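Local coordinates for protein putative enoyl-CoA hydratase (Streptomyces avermitilis, PDB 3GKB) that probably acts on acyl-CoA thioesters as a crotonase-fold enzyme of the enoyl-CoA hydratase/isomerase family, although its own reaction has not been established, at residues T45-A48 / D49-S52; A90-N93 / V94-V98; Y158-R162 / V163-R167. All coordinates share one frame; numbering follows the deposited sequence.

Contact 1: T45-A48 / D49-S52; sequences TTLA and DDSS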
loop_
_atom_site.group_PDB
_atom_site.type_symbol
_atom_site.label_atom_id
_atom_site.label_comp_id
_atom_site.label_asym_id
_atom_site.label_seq_id
_atom_site.Cartn_x
_atom_site.Cartn_y
_atom_site.Cartn_z
ATOM N N THR B 45 -23.279 -2.097 20.092
ATOM C CA THR B 45 -23.348 -1.094 21.157
ATOM C C THR B 45 -23.322 -1.789 22.526
ATOM O O THR B 45 -22.567 -1.367 23.413
ATOM C CB THR B 45 -24.607 -0.200 20.977
ATOM O OG1 THR B 45 -24.467 0.518 19.739
ATOM C CG2 THR B 45 -24.730 0.814 22.097
ATOM N N THR B 46 -24.073 -2.882 22.671
ATOM C CA THR B 46 -24.065 -3.671 23.900
ATOM C C THR B 46 -22.681 -4.263 24.180
ATOM O O THR B 46 -22.197 -4.234 25.305
ATOM C CB THR B 46 -25.070 -4.811 23.854
ATOM O OG1 THR B 46 -26.396 -4.297 23.579
ATOM C CG2 THR B 46 -25.045 -5.596 25.163
ATOM N N LEU B 47 -22.051 -4.823 23.160
ATOM C CA LEU B 47 -20.713 -5.390 23.353
ATOM C C LEU B 47 -19.672 -4.356 23.730
ATOM O O LEU B 47 -18.786 -4.661 24.537
ATOM C CB LEU B 47 -20.254 -6.194 22.128
ATOM C CG LEU B 47 -20.949 -7.543 21.911
ATOM C CD1 LEU B 47 -20.696 -8.088 20.488
ATOM C CD2 LEU B 47 -20.483 -8.541 23.001
ATOM N N ALA B 48 -19.784 -3.135 23.185
ATOM C CA ALA B 48 -18.816 -2.086 23.462
ATOM C C ALA B 48 -18.761 -1.794 24.973
ATOM O O ALA B 48 -17.742 -1.341 25.465
ATOM C CB ALA B 48 -19.123 -0.783 22.667
ATOM N N ASP B 49 -19.855 -2.065 25.684
ATOM C CA ASP B 49 -19.903 -1.851 27.140
ATOM C C ASP B 49 -19.699 -3.125 27.969
ATOM O O ASP B 49 -19.870 -3.103 29.185
ATOM C CB ASP B 49 -21.215 -1.147 27.523
ATOM C CG ASP B 49 -21.203 0.351 27.149
ATOM O OD1 ASP B 49 -20.160 0.883 26.714
ATOM O OD2 ASP B 49 -22.235 1.018 27.302
ATOM N N ASP B 50 -19.307 -4.216 27.316
ATOM C CA ASP B 50 -19.087 -5.505 27.977
ATOM C C ASP B 50 -17.595 -5.742 28.186
ATOM O O ASP B 50 -16.866 -6.125 27.261
ATOM C CB ASP B 50 -19.704 -6.626 27.146
ATOM C CG ASP B 50 -19.755 -7.973 27.881
ATOM O OD1 ASP B 50 -19.006 -8.186 28.868
ATOM O OD2 ASP B 50 -20.540 -8.829 27.426
ATOM N N SER B 51 -17.141 -5.553 29.422
ATOM C CA SER B 51 -15.730 -5.696 29.728
ATOM C C SER B 51 -15.261 -7.159 29.654
ATOM O O SER B 51 -14.076 -7.398 29.616
ATOM C CB SER B 51 -15.393 -5.067 31.103
ATOM O OG SER B 51 -16.380 -5.415 32.050
ATOM N N SER B 52 -16.184 -8.121 29.607
ATOM C CA SER B 52 -15.825 -9.531 29.472
ATOM C C SER B 52 -15.448 -9.973 28.042
ATOM O O SER B 52 -14.964 -11.077 27.868
ATOM C CB SER B 52 -16.930 -10.435 30.006
ATOM O OG SER B 52 -18.041 -10.567 29.111
#

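Contact 2: A90-N93 / V94-V98; sequences ADVN and VFQAV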
loop_
_atom_site.group_PDB
_atom_site.type_symbol
_atom_site.label_atom_id
_atom_site.label_comp_id
_atom_site.label_asym_id
_atom_site.label_seq_id
_atom_site.Cartn_x
_atom_site.Cartn_y
_atom_site.Cartn_z
ATOM N N ALA B 90 -22.868 12.282 13.512
ATOM C CA ALA B 90 -22.677 13.505 12.734
ATOM C C ALA B 90 -21.802 13.221 11.518
ATOM O O ALA B 90 -20.799 12.536 11.645
ATOM C CB ALA B 90 -22.024 14.581 13.576
ATOM N N ASP B 91 -22.200 13.753 10.360
ATOM C CA ASP B 91 -21.361 13.740 9.141
ATOM C C ASP B 91 -21.155 12.333 8.574
ATOM O O ASP B 91 -20.207 12.092 7.817
ATOM C CB ASP B 91 -19.984 14.358 9.407
ATOM C CG ASP B 91 -20.064 15.757 9.987
ATOM O OD1 ASP B 91 -20.783 16.594 9.400
ATOM O OD2 ASP B 91 -19.391 15.992 11.023
ATOM N N VAL B 92 -22.050 11.420 8.940
ATOM C CA VAL B 92 -22.012 10.037 8.493
ATOM C C VAL B 92 -23.448 9.671 8.083
ATOM O O VAL B 92 -24.393 9.857 8.859
ATOM C CB VAL B 92 -21.508 9.101 9.639
ATOM C CG1 VAL B 92 -21.735 7.615 9.317
ATOM C CG2 VAL B 92 -20.065 9.432 10.026
ATOM N N ASN B 93 -23.619 9.188 6.854
ATOM C CA ASN B 93 -24.948 8.767 6.407
ATOM C C ASN B 93 -25.350 7.413 6.975
ATOM O O ASN B 93 -24.526 6.711 7.600
ATOM C CB ASN B 93 -25.095 8.868 4.890
ATOM C CG ASN B 93 -24.423 7.719 4.143
ATOM O OD1 ASN B 93 -24.414 6.587 4.601
ATOM N ND2 ASN B 93 -23.923 8.011 2.949
ATOM N N VAL B 94 -26.612 7.062 6.752
ATOM C CA VAL B 94 -27.229 5.868 7.359
ATOM C C VAL B 94 -26.500 4.557 6.992
ATOM O O VAL B 94 -26.410 3.642 7.789
ATOM C CB VAL B 94 -28.763 5.800 7.034
ATOM C CG1 VAL B 94 -29.019 5.390 5.583
ATOM C CG2 VAL B 94 -29.463 4.855 7.982
ATOM N N PHE B 95 -25.943 4.498 5.776
ATOM C CA PHE B 95 -25.198 3.341 5.331
ATOM C C PHE B 95 -23.767 3.311 5.839
ATOM O O PHE B 95 -23.265 2.252 6.267
ATOM C CB PHE B 95 -25.274 3.274 3.819
ATOM C CG PHE B 95 -26.679 3.133 3.335
ATOM C CD1 PHE B 95 -27.373 1.946 3.577
ATOM C CD2 PHE B 95 -27.343 4.189 2.741
ATOM C CE1 PHE B 95 -28.694 1.803 3.183
ATOM C CE2 PHE B 95 -28.679 4.050 2.346
ATOM C CZ PHE B 95 -29.345 2.854 2.565
ATOM N N GLN B 96 -23.101 4.462 5.776
ATOM C CA GLN B 96 -21.773 4.622 6.358
ATOM C C GLN B 96 -21.782 4.304 7.848
ATOM O O GLN B 96 -20.784 3.849 8.378
ATOM C CB GLN B 96 -21.257 6.042 6.126
ATOM C CG GLN B 96 -21.047 6.383 4.643
ATOM C CD GLN B 96 -20.801 7.868 4.396
ATOM O OE1 GLN B 96 -21.176 8.724 5.223
ATOM N NE2 GLN B 96 -20.193 8.191 3.246
ATOM N N ALA B 97 -22.925 4.490 8.517
ATOM C CA ALA B 97 -23.003 4.242 9.962
ATOM C C ALA B 97 -22.660 2.802 10.348
ATOM O O ALA B 97 -22.113 2.601 11.433
ATOM C CB ALA B 97 -24.375 4.609 10.502
ATOM N N VAL B 98 -22.914 1.827 9.466
ATOM C CA VAL B 98 -22.561 0.417 9.733
ATOM C C VAL B 98 -21.042 0.228 9.822
ATOM O O VAL B 98 -20.491 -0.194 10.856
ATOM C CB VAL B 98 -23.112 -0.528 8.620
ATOM C CG1 VAL B 98 -22.688 -1.984 8.872
ATOM C CG2 VAL B 98 -24.618 -0.350 8.464
HETATM O O HOH W 1 -21.194 11.519 5.204
#

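Contact 3: Y158-R162 / V163-R167; sequences YLRGR and VGRNR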
loop_
_atom_site.group_PDB
_atom_site.type_symbol
_atom_site.label_atom_id
_atom_site.label_comp_id
_atom_site.label_asym_id
_atom_site.label_seq_id
_atom_site.Cartn_x
_atom_site.Cartn_y
_atom_site.Cartn_z
ATOM N N TYR B 158 -12.652 3.350 2.380
ATOM C CA TYR B 158 -11.961 2.191 2.905
ATOM C C TYR B 158 -10.990 1.643 1.847
ATOM O O TYR B 158 -9.858 1.295 2.159
ATOM C CB TYR B 158 -12.933 1.113 3.371
ATOM C CG TYR B 158 -13.971 1.574 4.398
ATOM C CD1 TYR B 158 -13.795 2.740 5.170
ATOM C CD2 TYR B 158 -15.131 0.841 4.582
ATOM C CE1 TYR B 158 -14.742 3.124 6.108
ATOM C CE2 TYR B 158 -16.083 1.220 5.478
ATOM C CZ TYR B 158 -15.892 2.340 6.270
ATOM O OH TYR B 158 -16.880 2.693 7.172
ATOM N N LEU B 159 -11.440 1.595 0.602
ATOM C CA LEU B 159 -10.561 1.206 -0.514
ATOM C C LEU B 159 -9.453 2.204 -0.700
ATOM O O LEU B 159 -8.290 1.809 -0.821
ATOM C CB LEU B 159 -11.353 1.088 -1.819
ATOM C CG LEU B 159 -12.184 -0.212 -1.922
ATOM C CD1 LEU B 159 -13.296 -0.065 -2.963
ATOM C CD2 LEU B 159 -11.275 -1.413 -2.282
ATOM N N ARG B 160 -9.771 3.491 -0.754
ATOM C CA ARG B 160 -8.679 4.450 -0.926
ATOM C C ARG B 160 -7.546 4.195 0.087
ATOM O O ARG B 160 -6.346 4.183 -0.259
ATOM C CB ARG B 160 -9.144 5.890 -0.820
ATOM C CG ARG B 160 -8.031 6.837 -1.234
ATOM C CD ARG B 160 -8.424 8.257 -1.321
ATOM N NE ARG B 160 -7.341 8.962 -2.030
ATOM C CZ ARG B 160 -7.517 9.925 -2.941
ATOM N NH1 ARG B 160 -8.732 10.339 -3.253
ATOM N NH2 ARG B 160 -6.473 10.490 -3.522
ATOM N N GLY B 161 -7.932 4.030 1.350
ATOM C CA GLY B 161 -6.962 3.862 2.434
ATOM C C GLY B 161 -6.230 2.544 2.368
ATOM O O GLY B 161 -5.017 2.517 2.572
ATOM N N ARG B 162 -6.927 1.458 2.027
ATOM C CA ARG B 162 -6.315 0.128 2.046
ATOM C C ARG B 162 -5.582 -0.260 0.770
ATOM O O ARG B 162 -4.571 -0.959 0.848
ATOM C CB ARG B 162 -7.347 -0.928 2.361
ATOM C CG ARG B 162 -7.877 -0.816 3.823
ATOM C CD ARG B 162 -8.724 -2.024 4.227
ATOM N NE ARG B 162 -7.903 -3.204 4.493
ATOM C CZ ARG B 162 -8.241 -4.193 5.307
ATOM N NH1 ARG B 162 -9.402 -4.158 5.951
ATOM N NH2 ARG B 162 -7.406 -5.234 5.491
ATOM N N VAL B 163 -6.092 0.165 -0.389
ATOM C CA VAL B 163 -5.529 -0.263 -1.657
ATOM C C VAL B 163 -4.925 0.891 -2.483
ATOM O O VAL B 163 -4.238 0.628 -3.450
ATOM C CB VAL B 163 -6.528 -1.132 -2.489
ATOM C CG1 VAL B 163 -7.217 -2.192 -1.583
ATOM C CG2 VAL B 163 -7.550 -0.289 -3.280
ATOM N N GLY B 164 -5.189 2.145 -2.093
ATOM C CA GLY B 164 -4.742 3.325 -2.880
ATOM C C GLY B 164 -5.767 3.743 -3.922
ATOM O O GLY B 164 -6.594 2.933 -4.378
ATOM N N ARG B 165 -5.715 5.015 -4.323
ATOM C CA ARG B 165 -6.704 5.542 -5.277
ATOM C C ARG B 165 -6.796 4.752 -6.602
ATOM O O ARG B 165 -7.908 4.533 -7.103
ATOM C CB ARG B 165 -6.429 7.010 -5.581
ATOM C CG ARG B 165 -7.363 7.605 -6.674
ATOM C CD ARG B 165 -7.145 9.088 -6.869
ATOM N NE ARG B 165 -7.750 9.532 -8.116
ATOM C CZ ARG B 165 -7.226 9.300 -9.322
ATOM N NH1 ARG B 165 -6.072 8.644 -9.454
ATOM N NH2 ARG B 165 -7.854 9.731 -10.408
ATOM N N ASN B 166 -5.641 4.375 -7.183
ATOM C CA ASN B 166 -5.635 3.740 -8.494
ATOM C C ASN B 166 -6.416 2.431 -8.491
ATOM O O ASN B 166 -7.248 2.180 -9.356
ATOM C CB ASN B 166 -4.219 3.497 -8.978
ATOM C CG ASN B 166 -3.452 4.781 -9.190
ATOM O OD1 ASN B 166 -2.609 5.138 -8.379
ATOM N ND2 ASN B 166 -3.751 5.495 -10.284
ATOM N N ARG B 167 -6.115 1.590 -7.522
ATOM C CA ARG B 167 -6.840 0.359 -7.325
ATOM C C ARG B 167 -8.262 0.517 -6.794
ATOM O O ARG B 167 -9.108 -0.296 -7.118
ATOM C CB ARG B 167 -6.016 -0.617 -6.467
ATOM C CG ARG B 167 -4.850 -1.211 -7.263
ATOM C CD ARG B 167 -3.882 -1.972 -6.389
ATOM N NE ARG B 167 -3.033 -2.861 -7.176
ATOM C CZ ARG B 167 -1.931 -3.462 -6.705
ATOM N NH1 ARG B 167 -1.512 -3.261 -5.447
ATOM N NH2 ARG B 167 -1.242 -4.255 -7.502
#

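Contact 1: T45-A48 / D49-S52
Thr-46 and Leu-47 hand their carbonyl oxygens to the backbone amides of Asp-49 and Asp-50 at the end of helix 34-48. Asp-49 N reaches Thr-46 O at 3.2 Å, and Asp-50 N follows with a shorter and straighter bond to Leu-47 O, at 2.9 Å. Both bonds span three residues, i to i+3, and tighten the helix end. Leu-47 O has a second donor in Gln-107 NE2, so this carbonyl is gripped by a backbone amide and a side-chain amide together. The threonine hydroxyls are satisfied within the helix, Thr-45 OG1 by Arg-41 O and Thr-46 OG1 by Thr-42 O.

Asp-50 CB lies 3.4 Å from Leu-47 O. Beyond it the carboxylate swings away from the residue's own backbone N, with chi1 at -169°, which turns OD1 onward along the chain toward Ser-52. There OD1 takes two bonds from that serine: Ser-52 OG comes at 2.6 Å on the syn side, while Ser-52 N lies 2.9 Å from the same Asp-50 OD1 on the anti side. Both donors approach from one face of the carboxylate, roughly 30° out of its plane. Two donors on one oxygen would probably favour the charged form of Asp-50. Asp-49, with CG beside its own N, keeps its OD1 3.5 Å from Ala-48 C.

On the inner side, Leu-47 packs on Ala-20 and Ile-22 of strand 19-24. The whole is a helix C-terminus closed by short-range bonds and followed at once by an Asx turn at Asp-50, in the surface loop that leads into strand 55-60.

Contact 2: A90-N93 / V94-V98
Asn-93 and Gln-96 join the loop 90-93 to the first turn of helix 96-103. The backbone turns at Asp-91, where phi is positive, is extended at Val-92 and Asn-93, and bends into helical angles from Val-94 on. Asn-93 O receives Ala-97 N at 2.9 Å.

The side chains close a capping box. With chi1 at 78°, Asn-93 CG sits between its own N and carbonyl carbon, which carries OD1 over the helix start; OD1 accepts a nearly straight bond (174°) from Gln-96 N at 2.8 Å and a weak one from Phe-95 N. In return Gln-96 OE1 takes Asn-93 N at 3.0 Å. The two amide planes are stacked, 16° apart, with Asn-93 ND2 3.4 Å from Gln-96 CD. A water bridges Gln-96 OE1 and Asp-91 O, and Gln-96 NE2 is held by Glu-236 OE1 and Leu-233 O. Beside the box, Val-92 CG1 lies 3.6 Å from Gln-96 CB. Cutting the Gln-96 side chain back to an alanine is likely to cost Asn-93 N its side-chain acceptor, break the water link to Asp-91 O and leave Glu-236 without its amide partner.

Helix 230-243 lies against the polar side, where Asn-237 receives Asn-93 ND2 and touches Gln-96, while Val-94 and Phe-95 pack on Leu-81 of helix 78-87 and Met-37 of helix 34-48.

Contact 3: Y158-R162 / V163-R167
Arg-160 and Arg-165 meet across a tight helix-to-helix junction, where helix 155-163 ends and helix 165-174 begins with Gly-164 as its N-cap. From CB, which points away from the following segment, Arg-160 runs extended, CG anti to the backbone N (chi1 -171°) and the chain straight as far as NE, which brings its guanidinium across Arg-165 at an oblique angle. Arg-160 NE lies 4.2 Å from Arg-165 CB. CZ comes 4.0 Å from Arg-165 CD, and that methylene is nearest to Arg-160 NH2, at 3.7 Å. Arg-165 CB and CD thus lie over one face of the Arg-160 guanidinium, CB offset toward its rim. The two guanidinium planes are 49° apart and their charged ends do not touch. Each has its own acid across the subunit interface: Arg-160 NH2 forms a salt bridge with Asp-227 of a neighbouring subunit, whose Pro-225 O accepts from NH1, while Arg-165 NH2 forms one with Asp-129 of that subunit and the Arg-165 side chain also bonds its Leu-224.

Behind this pair, Leu-159 and Val-163 lie side by side, Leu-159 CD2 to Val-163 CG2 at 4.0 Å, and both pack on Trp-188. Gly-164 has a positive phi (89°), and any side chain at its backbone angles would collide with the carbonyl oxygen of Val-163. Gly-164 N bonds to Arg-160 O at 3.0 Å and more weakly to Leu-159 O. Val-163 N bonds the same Leu-159 O at 2.8 Å.

The contacts follow one another along the chain within the enoyl-CoA hydratase/isomerase region, each at a helix boundary: contact 1 at the end of helix 34-48, contact 2 at the start of helix 96-103, and contact 3 between helices 155-163 and 165-174. Centres of contacts 1 and 2 are 21 Å apart, those of 2 and 3 are 20 Å apart, and those of 1 and 3 are 31 Å apart. Helix 34-48 ties the first two, since its Met-37 packs on residues of contact 2. Contacts 2 and 3 touch by packing of Tyr-158 near Gln-96; the tyrosine hydroxyl bonds Glu-100 of helix 96-103. Contact 3 alone reaches other subunits, linking the fold to the three-chain assembly.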